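Local atomic coordinates of G-protein interacting protein 1 (Dictyostelium discoideum, PDB entry 5Z1N), a protein that probably binds heterotrimeric G proteins through their beta/gamma subunits and sequesters them in the cytosol during chemotaxis, its C-terminal region holding phospholipid. Residues D66-D77 and I155-L166; A105-L113 and I122-A130. One frame throughout, in Å; residues are numbered along the deposited sequence. Where two conformers were deposited one is given.

Contact 1: D66-D77 and I155-L166; sequences DRALRDGFNHLD and ISALNKYTQIEL. With PEF (di-palmitoyl-3-sn-phosphatidylethanolamine), chain B; LHG (1,2-dipalmitoyl-phosphatidyl-glycerole), chain C.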
loop_
_atom_site.group_PDB
_atom_site.type_symbol
_atom_site.label_atom_id
_atom_site.label_comp_id
_atom_site.label_asym_id
_atom_site.label_seq_id
_atom_site.Cartn_x
_atom_site.Cartn_y
_atom_site.Cartn_z
ATOM N N ASP A 66 -8.522 -0.162 -7.901
ATOM C CA ASP A 66 -7.593 -1.038 -8.603
ATOM C C ASP A 66 -6.640 -0.225 -9.466
ATOM O O ASP A 66 -5.419 -0.220 -9.246
ATOM C CB ASP A 66 -8.381 -2.043 -9.446
ATOM C CG ASP A 66 -7.508 -2.801 -10.418
ATOM O OD1 ASP A 66 -6.766 -3.695 -9.972
ATOM O OD2 ASP A 66 -7.569 -2.506 -11.629
ATOM N N ARG A 67 -7.203 0.522 -10.417
ATOM C CA ARG A 67 -6.388 1.347 -11.302
ATOM C C ARG A 67 -5.434 2.225 -10.505
ATOM O O ARG A 67 -4.224 2.247 -10.766
ATOM C CB ARG A 67 -7.288 2.199 -12.198
ATOM C CG ARG A 67 -7.756 1.487 -13.455
ATOM C CD ARG A 67 -8.451 2.446 -14.411
ATOM N NE ARG A 67 -9.900 2.450 -14.227
ATOM C CZ ARG A 67 -10.728 1.575 -14.787
ATOM N NH1 ARG A 67 -12.031 1.655 -14.563
ATOM N NH2 ARG A 67 -10.252 0.616 -15.572
ATOM N N ALA A 68 -5.960 2.930 -9.496
ATOM C CA ALA A 68 -5.111 3.834 -8.732
ATOM C C ALA A 68 -3.937 3.075 -8.135
ATOM O O ALA A 68 -2.773 3.454 -8.325
ATOM C CB ALA A 68 -5.922 4.534 -7.641
ATOM N N LEU A 69 -4.225 1.948 -7.480
ATOM C CA LEU A 69 -3.158 1.174 -6.863
ATOM C C LEU A 69 -2.125 0.785 -7.905
ATOM O O LEU A 69 -0.921 0.983 -7.708
ATOM C CB LEU A 69 -3.732 -0.064 -6.176
ATOM C CG LEU A 69 -4.503 0.190 -4.880
ATOM C CD1 LEU A 69 -5.110 -1.107 -4.374
ATOM C CD2 LEU A 69 -3.596 0.810 -3.827
ATOM N N ARG A 70 -2.590 0.305 -9.061
ATOM C CA ARG A 70 -1.640 -0.145 -10.066
ATOM C C ARG A 70 -0.787 1.019 -10.543
ATOM O O ARG A 70 0.443 0.900 -10.623
ATOM C CB ARG A 70 -2.381 -0.838 -11.211
ATOM C CG ARG A 70 -2.931 -2.194 -10.766
ATOM C CD ARG A 70 -3.402 -3.059 -11.911
ATOM N NE ARG A 70 -4.679 -2.613 -12.456
ATOM C CZ ARG A 70 -4.853 -2.222 -13.713
ATOM N NH1 ARG A 70 -3.830 -2.227 -14.557
ATOM N NH2 ARG A 70 -6.050 -1.834 -14.130
ATOM N N ASP A 71 -1.412 2.188 -10.746
ATOM C CA ASP A 71 -0.636 3.376 -11.080
ATOM C C ASP A 71 0.449 3.598 -10.042
ATOM O O ASP A 71 1.637 3.700 -10.373
ATOM C CB ASP A 71 -1.543 4.604 -11.171
ATOM C CG ASP A 71 -2.239 4.720 -12.507
ATOM O OD1 ASP A 71 -3.281 5.405 -12.566
ATOM O OD2 ASP A 71 -1.751 4.128 -13.495
ATOM N N GLY A 72 0.054 3.603 -8.764
ATOM C CA GLY A 72 1.030 3.774 -7.704
ATOM C C GLY A 72 2.150 2.769 -7.817
ATOM O O GLY A 72 3.328 3.138 -7.887
ATOM N N PHE A 73 1.788 1.482 -7.917
ATOM C CA PHE A 73 2.806 0.443 -7.994
ATOM C C PHE A 73 3.740 0.720 -9.159
ATOM O O PHE A 73 4.973 0.715 -9.003
ATOM C CB PHE A 73 2.156 -0.937 -8.148
ATOM C CG PHE A 73 1.298 -1.355 -6.978
ATOM C CD1 PHE A 73 1.358 -0.681 -5.768
ATOM C CD2 PHE A 73 0.440 -2.442 -7.090
ATOM C CE1 PHE A 73 0.570 -1.074 -4.695
ATOM C CE2 PHE A 73 -0.349 -2.839 -6.022
ATOM C CZ PHE A 73 -0.283 -2.153 -4.823
ATOM N N ASN A 74 3.159 1.078 -10.307
ATOM C CA ASN A 74 3.955 1.278 -11.506
ATOM C C ASN A 74 4.988 2.367 -11.273
ATOM O O ASN A 74 6.175 2.188 -11.573
ATOM C CB ASN A 74 3.036 1.629 -12.674
ATOM C CG ASN A 74 3.724 1.519 -14.015
ATOM O OD1 ASN A 74 4.641 0.720 -14.203
ATOM N ND2 ASN A 74 3.276 2.333 -14.964
ATOM N N HIS A 75 4.565 3.482 -10.666
ATOM C CA HIS A 75 5.502 4.584 -10.483
ATOM C C HIS A 75 6.596 4.191 -9.508
ATOM O O HIS A 75 7.777 4.492 -9.736
ATOM C CB HIS A 75 4.766 5.844 -10.027
ATOM C CG HIS A 75 3.918 6.457 -11.096
ATOM N ND1 HIS A 75 4.455 7.089 -12.195
ATOM C CD2 HIS A 75 2.573 6.542 -11.231
ATOM C CE1 HIS A 75 3.479 7.532 -12.966
ATOM N NE2 HIS A 75 2.327 7.214 -12.404
ATOM N N LEU A 76 6.232 3.453 -8.456
ATOM C CA LEU A 76 7.260 2.952 -7.555
ATOM C C LEU A 76 8.240 2.078 -8.321
ATOM O O LEU A 76 9.463 2.243 -8.195
ATOM C CB LEU A 76 6.620 2.189 -6.397
ATOM C CG LEU A 76 5.842 3.060 -5.402
ATOM C CD1 LEU A 76 5.043 2.194 -4.447
ATOM C CD2 LEU A 76 6.786 3.974 -4.630
ATOM N N ASP A 77 7.718 1.205 -9.192
ATOM C CA ASP A 77 8.596 0.381 -10.013
ATOM C C ASP A 77 9.535 1.258 -10.826
ATOM O O ASP A 77 10.755 1.046 -10.826
ATOM C CB ASP A 77 7.775 -0.532 -10.919
ATOM C CG ASP A 77 8.635 -1.539 -11.656
ATOM O OD1 ASP A 77 8.515 -1.622 -12.896
ATOM O OD2 ASP A 77 9.440 -2.235 -10.999
ATOM N N ILE A 155 9.139 -4.228 -4.047
ATOM C CA ILE A 155 8.869 -3.694 -5.379
ATOM C C ILE A 155 8.778 -4.821 -6.397
ATOM O O ILE A 155 7.908 -4.814 -7.276
ATOM C CB ILE A 155 9.935 -2.661 -5.779
ATOM C CG1 ILE A 155 9.993 -1.528 -4.752
ATOM C CG2 ILE A 155 9.641 -2.123 -7.173
ATOM C CD1 ILE A 155 8.653 -0.863 -4.494
ATOM N N SER A 156 9.666 -5.809 -6.295
ATOM C CA SER A 156 9.646 -6.923 -7.232
ATOM C C SER A 156 8.413 -7.797 -7.054
ATOM O O SER A 156 8.045 -8.521 -7.984
ATOM C CB SER A 156 10.915 -7.764 -7.087
ATOM O OG SER A 156 10.907 -8.490 -5.872
ATOM N N ALA A 157 7.767 -7.753 -5.885
ATOM C CA ALA A 157 6.478 -8.421 -5.764
ATOM C C ALA A 157 5.339 -7.550 -6.280
ATOM O O ALA A 157 4.355 -8.075 -6.813
ATOM C CB ALA A 157 6.225 -8.822 -4.311
ATOM N N LEU A 158 5.464 -6.227 -6.153
ATOM C CA LEU A 158 4.392 -5.320 -6.554
ATOM C C LEU A 158 4.315 -5.148 -8.067
ATOM O O LEU A 158 3.218 -5.037 -8.626
ATOM C CB LEU A 158 4.587 -3.958 -5.887
ATOM C CG LEU A 158 4.286 -3.864 -4.390
ATOM C CD1 LEU A 158 4.497 -2.440 -3.901
ATOM C CD2 LEU A 158 2.872 -4.340 -4.096
ATOM N N ASN A 159 5.462 -5.111 -8.747
ATOM C CA ASN A 159 5.484 -4.766 -10.163
ATOM C C ASN A 159 4.982 -5.888 -11.061
ATOM O O ASN A 159 4.850 -5.678 -12.270
ATOM C CB ASN A 159 6.896 -4.337 -10.590
ATOM C CG ASN A 159 7.935 -5.442 -10.438
ATOM O OD1 ASN A 159 7.614 -6.586 -10.119
ATOM N ND2 ASN A 159 9.196 -5.093 -10.676
ATOM N N LYS A 160 4.708 -7.068 -10.506
ATOM C CA LYS A 160 4.092 -8.123 -11.299
ATOM C C LYS A 160 2.617 -7.852 -11.549
ATOM O O LYS A 160 2.043 -8.422 -12.484
ATOM C CB LYS A 160 4.255 -9.477 -10.602
ATOM C CG LYS A 160 5.656 -9.771 -10.094
ATOM C CD LYS A 160 6.675 -9.765 -11.223
ATOM C CE LYS A 160 8.042 -10.241 -10.737
ATOM N NZ LYS A 160 9.036 -9.130 -10.640
ATOM N N TYR A 161 2.003 -6.979 -10.753
ATOM C CA TYR A 161 0.558 -6.797 -10.744
ATOM C C TYR A 161 0.092 -5.536 -11.463
ATOM O O TYR A 161 -1.109 -5.252 -11.458
ATOM C CB TYR A 161 0.054 -6.771 -9.297
ATOM C CG TYR A 161 0.209 -8.088 -8.579
ATOM C CD1 TYR A 161 -0.719 -9.105 -8.749
ATOM C CD2 TYR A 161 1.288 -8.317 -7.734
ATOM C CE1 TYR A 161 -0.582 -10.315 -8.097
ATOM C CE2 TYR A 161 1.435 -9.526 -7.077
ATOM C CZ TYR A 161 0.497 -10.521 -7.266
ATOM O OH TYR A 161 0.632 -11.726 -6.616
ATOM N N THR A 162 0.996 -4.784 -12.094
ATOM C CA THR A 162 0.621 -3.479 -12.629
ATOM C C THR A 162 -0.269 -3.569 -13.866
ATOM O O THR A 162 -1.014 -2.622 -14.144
ATOM C CB THR A 162 1.874 -2.667 -12.963
ATOM O OG1 THR A 162 2.680 -3.398 -13.895
ATOM C CG2 THR A 162 2.686 -2.396 -11.704
ATOM N N GLN A 163 -0.218 -4.672 -14.611
ATOM C CA GLN A 163 -0.916 -4.755 -15.890
ATOM C C GLN A 163 -2.202 -5.566 -15.836
ATOM O O GLN A 163 -2.939 -5.590 -16.827
ATOM C CB GLN A 163 0.007 -5.351 -16.959
ATOM C CG GLN A 163 1.367 -4.686 -17.030
ATOM C CD GLN A 163 1.918 -4.639 -18.438
ATOM O OE1 GLN A 163 2.634 -5.543 -18.869
ATOM N NE2 GLN A 163 1.579 -3.583 -19.169
ATOM N N ILE A 164 -2.491 -6.226 -14.719
ATOM C CA ILE A 164 -3.675 -7.062 -14.573
ATOM C C ILE A 164 -4.479 -6.551 -13.387
ATOM O O ILE A 164 -3.902 -6.105 -12.388
ATOM C CB ILE A 164 -3.293 -8.547 -14.386
ATOM C CG1 ILE A 164 -4.536 -9.416 -14.174
ATOM C CG2 ILE A 164 -2.330 -8.710 -13.218
ATOM C CD1 ILE A 164 -4.211 -10.866 -13.858
ATOM N N GLU A 165 -5.807 -6.598 -13.507
ATOM C CA GLU A 165 -6.684 -6.195 -12.412
ATOM C C GLU A 165 -6.314 -6.924 -11.127
ATOM O O GLU A 165 -6.091 -8.138 -11.127
ATOM C CB GLU A 165 -8.144 -6.479 -12.769
ATOM C CG GLU A 165 -8.675 -5.704 -13.959
ATOM C CD GLU A 165 -10.048 -6.186 -14.385
ATOM O OE1 GLU A 165 -10.274 -7.415 -14.371
ATOM O OE2 GLU A 165 -10.900 -5.340 -14.726
ATOM N N LEU A 166 -6.249 -6.171 -10.028
ATOM C CA LEU A 166 -5.830 -6.754 -8.758
ATOM C C LEU A 166 -6.882 -7.710 -8.208
ATOM O O LEU A 166 -6.542 -8.768 -7.666
ATOM C CB LEU A 166 -5.527 -5.647 -7.747
ATOM C CG LEU A 166 -4.365 -4.710 -8.084
ATOM C CD1 LEU A 166 -4.213 -3.641 -7.015
ATOM C CD2 LEU A 166 -3.079 -5.492 -8.244
HETATM C C2 PEF B . -4.740 -11.235 -1.755
HETATM C C1 PEF B . -6.057 -11.309 -2.517
HETATM N N PEF B . -6.970 -13.005 -8.132
HETATM C C3 PEF B . -3.658 -12.067 -2.426
HETATM C C4 PEF B . -7.773 -11.821 -6.180
HETATM C C5 PEF B . -8.110 -12.304 -7.584
HETATM C C10 PEF B . -3.738 -9.472 -0.496
HETATM C C11 PEF B . -3.484 -8.006 -0.245
HETATM C C12 PEF B . -2.039 -7.736 0.158
HETATM C C13 PEF B . -1.799 -6.232 0.070
HETATM C C14 PEF B . -0.437 -5.796 0.599
HETATM C C15 PEF B . -0.168 -4.365 0.141
HETATM C C16 PEF B . 1.121 -3.806 0.725
HETATM C C17 PEF B . 1.581 -2.560 -0.026
HETATM C C18 PEF B . 0.437 -1.581 -0.272
HETATM C C19 PEF B . 0.906 -0.135 -0.147
HETATM C C20 PEF B . 2.156 0.143 -0.977
HETATM C C21 PEF B . 3.225 0.815 -0.124
HETATM C C22 PEF B . 4.529 0.985 -0.894
HETATM C C23 PEF B . 5.689 1.288 0.051
HETATM C C24 PEF B . 6.963 1.580 -0.732
HETATM C C25 PEF B . 8.157 1.708 0.188
HETATM C C30 PEF B . -1.984 -10.588 -3.489
HETATM C C31 PEF B . -1.466 -9.834 -4.690
HETATM C C32 PEF B . -1.782 -8.350 -4.547
HETATM C C33 PEF B . -3.274 -8.080 -4.700
HETATM C C34 PEF B . -3.677 -6.828 -3.931
HETATM C C35 PEF B . -5.117 -6.429 -4.239
HETATM C C36 PEF B . -5.717 -5.604 -3.105
HETATM C C37 PEF B . -6.941 -4.816 -3.559
HETATM C C38 PEF B . -7.631 -4.153 -2.370
HETATM C C39 PEF B . -7.822 -2.657 -2.597
HETATM C C40 PEF B . -8.549 -1.990 -1.433
HETATM C C41 PEF B . -7.785 -2.135 -0.121
HETATM C C42 PEF B . -6.428 -1.437 -0.165
HETATM C C43 PEF B . -5.781 -1.431 1.215
HETATM C C44 PEF B . -4.407 -0.773 1.188
HETATM C C45 PEF B . -3.881 -0.576 2.594
HETATM O O4 PEF B . -3.471 -10.318 0.338
HETATM O O5 PEF B . -1.390 -10.551 -2.422
HETATM O O2 PEF B . -4.316 -9.879 -1.763
HETATM O O3 PEF B . -3.214 -11.353 -3.575
HETATM O O1P PEF B . -7.861 -14.437 -3.524
HETATM O O2P PEF B . -8.583 -11.909 -3.613
HETATM O O3P PEF B . -6.170 -12.560 -3.183
HETATM O O4P PEF B . -7.197 -12.884 -5.422
HETATM P P PEF B . -7.565 -12.992 -3.864
HETATM O O1 LHG C . -9.933 -11.732 -7.072
HETATM C C1 LHG C . -8.920 -12.526 -7.698
HETATM C C2 LHG C . -7.562 -11.850 -7.552
HETATM O O2 LHG C . -6.547 -12.693 -8.106
HETATM C C3 LHG C . -7.262 -11.621 -6.077
#
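Arg70 reaches from helix 59-81 into the chain that runs from Tyr161 to Leu166, and its length is used atom by atom. Arg70 CB faces Thr162 O at 3.7 Å, and Arg70 CG lies 3.6 Å from Tyr161 O. Arg70 CD rests against two carbonyl oxygens on one side, those of Tyr161 and Ile164, Ile164 O being 3.1 Å from it. There the chain bends (chi3 -75°), turning the guanidinium back along its own helix. NE and NH2 then grip Asp66 side-on, both on OD2 and from the same face of the carboxylate, Arg70 NH2 to Asp66 OD2 being 3.0 Å. Arg70 NH1 instead gives a hydrogen bond to Thr162 O, 2.9 Å long, which it meets from above the carbonyl plane. An arginine suits this place because it can serve a carboxylate and a backbone carbonyl at once. Asp66 OD1 accepts a hydrogen bond from Leu166 N, although its 2.5 Å length is doubtfully short. The Arg70 bond to Thr162 O helps fasten the C-terminal tail to the helical bundle of a TNFAIP8-like domain, whose helices surround a lipid-filled apolar interior. Leu166 lays CD1 against Leu69, and the Tyr161 ring turns a face to an acyl chain of the bound phosphatidylethanolamine. Deeper in, Leu158 CD2 sits over the centre of the Phe73 ring, 3.9 Å from its centroid, in a CH-pi contact, with Leu69 O on the opposite face, toward the rim. At the far end Asn159 ND2 donates to Asp77 OD2 (2.9 Å) from above the carboxylate, amide and carboxylate planes standing 82° apart.

Contact 2: A105-L113 and I122-A130; sequences AEQETVTLL and IQLIRNTFA. With PEF (di-palmitoyl-3-sn-phosphatidylethanolamine), chain B.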
loop_
_atom_site.group_PDB
_atom_site.type_symbol
_atom_site.label_atom_id
_atom_site.label_comp_id
_atom_site.label_asym_id
_atom_site.label_seq_id
_atom_site.Cartn_x
_atom_site.Cartn_y
_atom_site.Cartn_z
ATOM N N ALA A 105 -6.156 6.323 -4.628
ATOM C CA ALA A 105 -6.611 5.076 -4.026
ATOM C C ALA A 105 -7.229 5.343 -2.663
ATOM O O ALA A 105 -8.338 4.875 -2.369
ATOM C CB ALA A 105 -5.454 4.083 -3.915
ATOM N N GLU A 106 -6.553 6.164 -1.850
ATOM C CA GLU A 106 -7.079 6.512 -0.537
ATOM C C GLU A 106 -8.518 6.988 -0.659
ATOM O O GLU A 106 -9.443 6.385 -0.101
ATOM C CB GLU A 106 -6.207 7.590 0.115
ATOM C CG GLU A 106 -6.723 8.057 1.476
ATOM C CD GLU A 106 -5.915 9.205 2.052
ATOM O OE1 GLU A 106 -4.723 9.335 1.702
ATOM O OE2 GLU A 106 -6.475 9.981 2.852
ATOM N N GLN A 107 -8.725 8.026 -1.475
ATOM C CA GLN A 107 -10.054 8.606 -1.581
ATOM C C GLN A 107 -11.062 7.552 -2.004
ATOM O O GLN A 107 -12.122 7.403 -1.378
ATOM C CB GLN A 107 -10.024 9.779 -2.558
ATOM C CG GLN A 107 -9.173 10.938 -2.050
ATOM C CD GLN A 107 -8.939 12.008 -3.094
ATOM O OE1 GLN A 107 -9.068 11.762 -4.293
ATOM N NE2 GLN A 107 -8.587 13.205 -2.643
ATOM N N GLU A 108 -10.702 6.731 -2.991
ATOM C CA GLU A 108 -11.692 5.788 -3.480
ATOM C C GLU A 108 -11.948 4.702 -2.452
ATOM O O GLU A 108 -13.101 4.289 -2.266
ATOM C CB GLU A 108 -11.259 5.212 -4.824
ATOM C CG GLU A 108 -11.331 6.238 -5.946
ATOM C CD GLU A 108 -12.643 7.010 -5.950
ATOM O OE1 GLU A 108 -13.714 6.387 -5.790
ATOM O OE2 GLU A 108 -12.603 8.251 -6.108
ATOM N N THR A 109 -10.913 4.292 -1.714
ATOM C CA THR A 109 -11.155 3.319 -0.660
ATOM C C THR A 109 -12.105 3.902 0.374
ATOM O O THR A 109 -13.049 3.228 0.808
ATOM C CB THR A 109 -9.838 2.876 -0.022
ATOM O OG1 THR A 109 -9.013 2.266 -1.021
ATOM C CG2 THR A 109 -10.096 1.853 1.081
ATOM N N VAL A 110 -11.923 5.182 0.717
ATOM C CA VAL A 110 -12.848 5.828 1.640
ATOM C C VAL A 110 -14.260 5.741 1.082
ATOM O O VAL A 110 -15.193 5.282 1.758
ATOM C CB VAL A 110 -12.424 7.285 1.898
ATOM C CG1 VAL A 110 -13.580 8.084 2.483
ATOM C CG2 VAL A 110 -11.221 7.327 2.836
ATOM N N THR A 111 -14.415 6.098 -0.195
ATOM C CA THR A 111 -15.737 6.056 -0.799
ATOM C C THR A 111 -16.284 4.639 -0.778
ATOM O O THR A 111 -17.475 4.426 -0.522
ATOM C CB THR A 111 -15.675 6.605 -2.223
ATOM O OG1 THR A 111 -15.315 7.991 -2.178
ATOM C CG2 THR A 111 -17.024 6.451 -2.920
ATOM N N LEU A 112 -15.410 3.652 -0.975
ATOM C CA LEU A 112 -15.868 2.273 -1.002
ATOM C C LEU A 112 -16.390 1.838 0.358
ATOM O O LEU A 112 -17.351 1.065 0.441
ATOM C CB LEU A 112 -14.737 1.354 -1.456
ATOM C CG LEU A 112 -15.149 0.005 -2.035
ATOM C CD1 LEU A 112 -15.998 0.199 -3.277
ATOM C CD2 LEU A 112 -13.917 -0.829 -2.346
ATOM N N LEU A 113 -15.783 2.326 1.440
ATOM C CA LEU A 113 -16.040 1.741 2.747
ATOM C C LEU A 113 -16.891 2.627 3.639
ATOM O O LEU A 113 -17.202 2.231 4.770
ATOM C CB LEU A 113 -14.718 1.397 3.442
ATOM C CG LEU A 113 -14.010 0.197 2.803
ATOM C CD1 LEU A 113 -12.650 -0.046 3.433
ATOM C CD2 LEU A 113 -14.882 -1.055 2.883
ATOM N N ILE A 122 -12.896 5.200 9.015
ATOM C CA ILE A 122 -12.609 5.973 7.810
ATOM C C ILE A 122 -11.354 6.814 8.019
ATOM O O ILE A 122 -10.464 6.869 7.153
ATOM C CB ILE A 122 -13.825 6.838 7.430
ATOM C CG1 ILE A 122 -15.033 5.954 7.103
ATOM C CG2 ILE A 122 -13.492 7.767 6.268
ATOM C CD1 ILE A 122 -14.885 5.151 5.814
ATOM N N GLN A 123 -11.255 7.474 9.180
ATOM C CA GLN A 123 -10.028 8.186 9.520
ATOM C C GLN A 123 -8.843 7.232 9.554
ATOM O O GLN A 123 -7.724 7.609 9.189
ATOM C CB GLN A 123 -10.174 8.896 10.865
ATOM C CG GLN A 123 -8.924 9.672 11.287
ATOM C CD GLN A 123 -9.014 10.235 12.701
ATOM O OE1 GLN A 123 -9.209 9.497 13.670
ATOM N NE2 GLN A 123 -8.863 11.549 12.822
ATOM N N LEU A 124 -9.068 5.995 9.999
ATOM C CA LEU A 124 -8.007 4.994 9.955
ATOM C C LEU A 124 -7.542 4.754 8.522
ATOM O O LEU A 124 -6.334 4.670 8.261
ATOM C CB LEU A 124 -8.490 3.694 10.599
ATOM C CG LEU A 124 -7.526 2.512 10.727
ATOM C CD1 LEU A 124 -7.807 1.756 12.016
ATOM C CD2 LEU A 124 -7.628 1.570 9.527
ATOM N N ILE A 125 -8.484 4.641 7.582
ATOM C CA ILE A 125 -8.108 4.523 6.174
ATOM C C ILE A 125 -7.235 5.699 5.761
ATOM O O ILE A 125 -6.169 5.526 5.150
ATOM C CB ILE A 125 -9.359 4.427 5.284
ATOM C CG1 ILE A 125 -10.160 3.169 5.607
ATOM C CG2 ILE A 125 -8.960 4.441 3.811
ATOM C CD1 ILE A 125 -11.490 3.131 4.911
ATOM N N ARG A 126 -7.671 6.918 6.104
ATOM C CA ARG A 126 -6.934 8.115 5.703
ATOM C C ARG A 126 -5.518 8.116 6.268
ATOM O O ARG A 126 -4.554 8.403 5.549
ATOM C CB ARG A 126 -7.686 9.373 6.145
ATOM C CG ARG A 126 -8.977 9.625 5.380
ATOM C CD ARG A 126 -9.440 11.068 5.540
ATOM N NE ARG A 126 -9.490 11.469 6.944
ATOM C CZ ARG A 126 -10.578 11.397 7.704
ATOM N NH1 ARG A 126 -11.718 10.940 7.195
ATOM N NH2 ARG A 126 -10.527 11.781 8.974
ATOM N N ASN A 127 -5.372 7.812 7.560
ATOM C CA ASN A 127 -4.048 7.835 8.181
ATOM C C ASN A 127 -3.146 6.760 7.591
ATOM O O ASN A 127 -1.951 6.998 7.356
ATOM C CB ASN A 127 -4.168 7.647 9.692
ATOM C CG ASN A 127 -4.704 8.876 10.394
ATOM O OD1 ASN A 127 -4.603 9.992 9.882
ATOM N ND2 ASN A 127 -5.268 8.679 11.579
ATOM N N THR A 128 -3.701 5.572 7.348
ATOM C CA THR A 128 -2.905 4.478 6.809
ATOM C C THR A 128 -2.392 4.813 5.416
ATOM O O THR A 128 -1.186 4.726 5.148
ATOM C CB THR A 128 -3.732 3.195 6.796
ATOM O OG1 THR A 128 -4.151 2.898 8.132
ATOM C CG2 THR A 128 -2.916 2.033 6.256
ATOM N N PHE A 129 -3.294 5.219 4.516
ATOM C CA PHE A 129 -2.868 5.580 3.166
ATOM C C PHE A 129 -1.956 6.797 3.171
ATOM O O PHE A 129 -1.053 6.900 2.334
ATOM C CB PHE A 129 -4.082 5.853 2.280
ATOM C CG PHE A 129 -4.610 4.641 1.566
ATOM C CD1 PHE A 129 -4.117 4.285 0.322
ATOM C CD2 PHE A 129 -5.619 3.876 2.124
ATOM C CE1 PHE A 129 -4.609 3.176 -0.341
ATOM C CE2 PHE A 129 -6.114 2.766 1.467
ATOM C CZ PHE A 129 -5.611 2.417 0.232
ATOM N N ALA A 130 -2.182 7.734 4.091
ATOM C CA ALA A 130 -1.355 8.931 4.140
ATOM C C ALA A 130 0.070 8.591 4.547
ATOM O O ALA A 130 1.024 9.194 4.046
ATOM C CB ALA A 130 -1.957 9.955 5.100
HETATM C C2 PEF B . -4.740 -11.235 -1.755
HETATM C C1 PEF B . -6.057 -11.309 -2.517
HETATM N N PEF B . -6.970 -13.005 -8.132
HETATM C C3 PEF B . -3.658 -12.067 -2.426
HETATM C C4 PEF B . -7.773 -11.821 -6.180
HETATM C C5 PEF B . -8.110 -12.304 -7.584
HETATM C C10 PEF B . -3.738 -9.472 -0.496
HETATM C C11 PEF B . -3.484 -8.006 -0.245
HETATM C C12 PEF B . -2.039 -7.736 0.158
HETATM C C13 PEF B . -1.799 -6.232 0.070
HETATM C C14 PEF B . -0.437 -5.796 0.599
HETATM C C15 PEF B . -0.168 -4.365 0.141
HETATM C C16 PEF B . 1.121 -3.806 0.725
HETATM C C17 PEF B . 1.581 -2.560 -0.026
HETATM C C18 PEF B . 0.437 -1.581 -0.272
HETATM C C19 PEF B . 0.906 -0.135 -0.147
HETATM C C20 PEF B . 2.156 0.143 -0.977
HETATM C C21 PEF B . 3.225 0.815 -0.124
HETATM C C22 PEF B . 4.529 0.985 -0.894
HETATM C C23 PEF B . 5.689 1.288 0.051
HETATM C C24 PEF B . 6.963 1.580 -0.732
HETATM C C25 PEF B . 8.157 1.708 0.188
HETATM C C30 PEF B . -1.984 -10.588 -3.489
HETATM C C31 PEF B . -1.466 -9.834 -4.690
HETATM C C32 PEF B . -1.782 -8.350 -4.547
HETATM C C33 PEF B . -3.274 -8.080 -4.700
HETATM C C34 PEF B . -3.677 -6.828 -3.931
HETATM C C35 PEF B . -5.117 -6.429 -4.239
HETATM C C36 PEF B . -5.717 -5.604 -3.105
HETATM C C37 PEF B . -6.941 -4.816 -3.559
HETATM C C38 PEF B . -7.631 -4.153 -2.370
HETATM C C39 PEF B . -7.822 -2.657 -2.597
HETATM C C40 PEF B . -8.549 -1.990 -1.433
HETATM C C41 PEF B . -7.785 -2.135 -0.121
HETATM C C42 PEF B . -6.428 -1.437 -0.165
HETATM C C43 PEF B . -5.781 -1.431 1.215
HETATM C C44 PEF B . -4.407 -0.773 1.188
HETATM C C45 PEF B . -3.881 -0.576 2.594
HETATM O O4 PEF B . -3.471 -10.318 0.338
HETATM O O5 PEF B . -1.390 -10.551 -2.422
HETATM O O2 PEF B . -4.316 -9.879 -1.763
HETATM O O3 PEF B . -3.214 -11.353 -3.575
HETATM O O1P PEF B . -7.861 -14.437 -3.524
HETATM O O2P PEF B . -8.583 -11.909 -3.613
HETATM O O3P PEF B . -6.170 -12.560 -3.183
HETATM O O4P PEF B . -7.197 -12.884 -5.422
HETATM P P PEF B . -7.565 -12.992 -3.864
HETATM O O HOH W 1 -2.257 8.484 0.417
#
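A glutamate, Glu106, supplies much of the apolar packing here: its CA stands over a face of the Phe129 ring, 3.9 Å from the centroid and 16° off the normal, in a CH-pi contact. With CG anti to the backbone N (chi1 178°) and the rest extended, the side chain slides past Phe129 in the opposite direction, Glu106 CB meeting Phe129 CB at 3.5 Å. The methylenes thus behave as hydrocarbon and carry the acid past the base of the ring to the backbone of 122-130. There Glu106 OE2 lies 3.4 Å from Arg126 CA, beside the aliphatic start of that arginine and not at its guanidinium, and OE1 forms a salt bridge with Lys103, one turn back on the same helix. No hydrogen bond joins 105-113 to 122-130.

Small residues frame the aromatic ring. Ala105 CB touches Phe129 CE1 at 3.8 Å, and Thr109 OG1 comes obliquely to the ring while its proton goes to Ala105 O, a bond that lets a hydroxyl lie in an apolar interface. Phe129 CZ also meets C44 of the bound phospholipid at 3.5 Å, near the end of an acyl chain.

Further along, Ile125 is a knob in a hole made by Glu106, Thr109, Val110 and Leu113. Its two branches divide the work: Ile125 CG2 meets Val110 CG2 and Thr109 CG2, whereas Ile125 CD1 reaches Leu113 CD1 at 3.7 Å. Beta-branched Val110 uses its other methyl, CG1, against Ile122 CG2. The axes of segments 105-113 and 122-130 approach to 9.5 Å and run 162° apart, an antiparallel alpha-helical hairpin of consecutive helices, part of the TNFAIP8-like bundle, reaching its lipid pocket through Phe129.

In the fold
Contact 2 is nested in sequence inside the long loop of chain closed by contact 1, and their centres lie about 18 Å apart. Helices 59-81 and 92-113, successive in the chain, bring them together: Ala68 CB is 3.5 Å from Ala105 N, and Leu69 CD2 is 3.8 Å from Ala105 CB. Both reach the phosphatidylethanolamine pocket, contact 1 through Leu69, Leu76, Tyr161 and Leu166, contact 2 through Phe129. Leu69 CD1 lies 3.6 Å from C39 of the lipid and Leu76 CD1 3.8 Å from C22 of its other chain, while Phe129 meets the first of these chains further towards its end. The sodium ion bound at Asp61 and Val65 is about 7 Å from the side chains of Asp66 and Thr109.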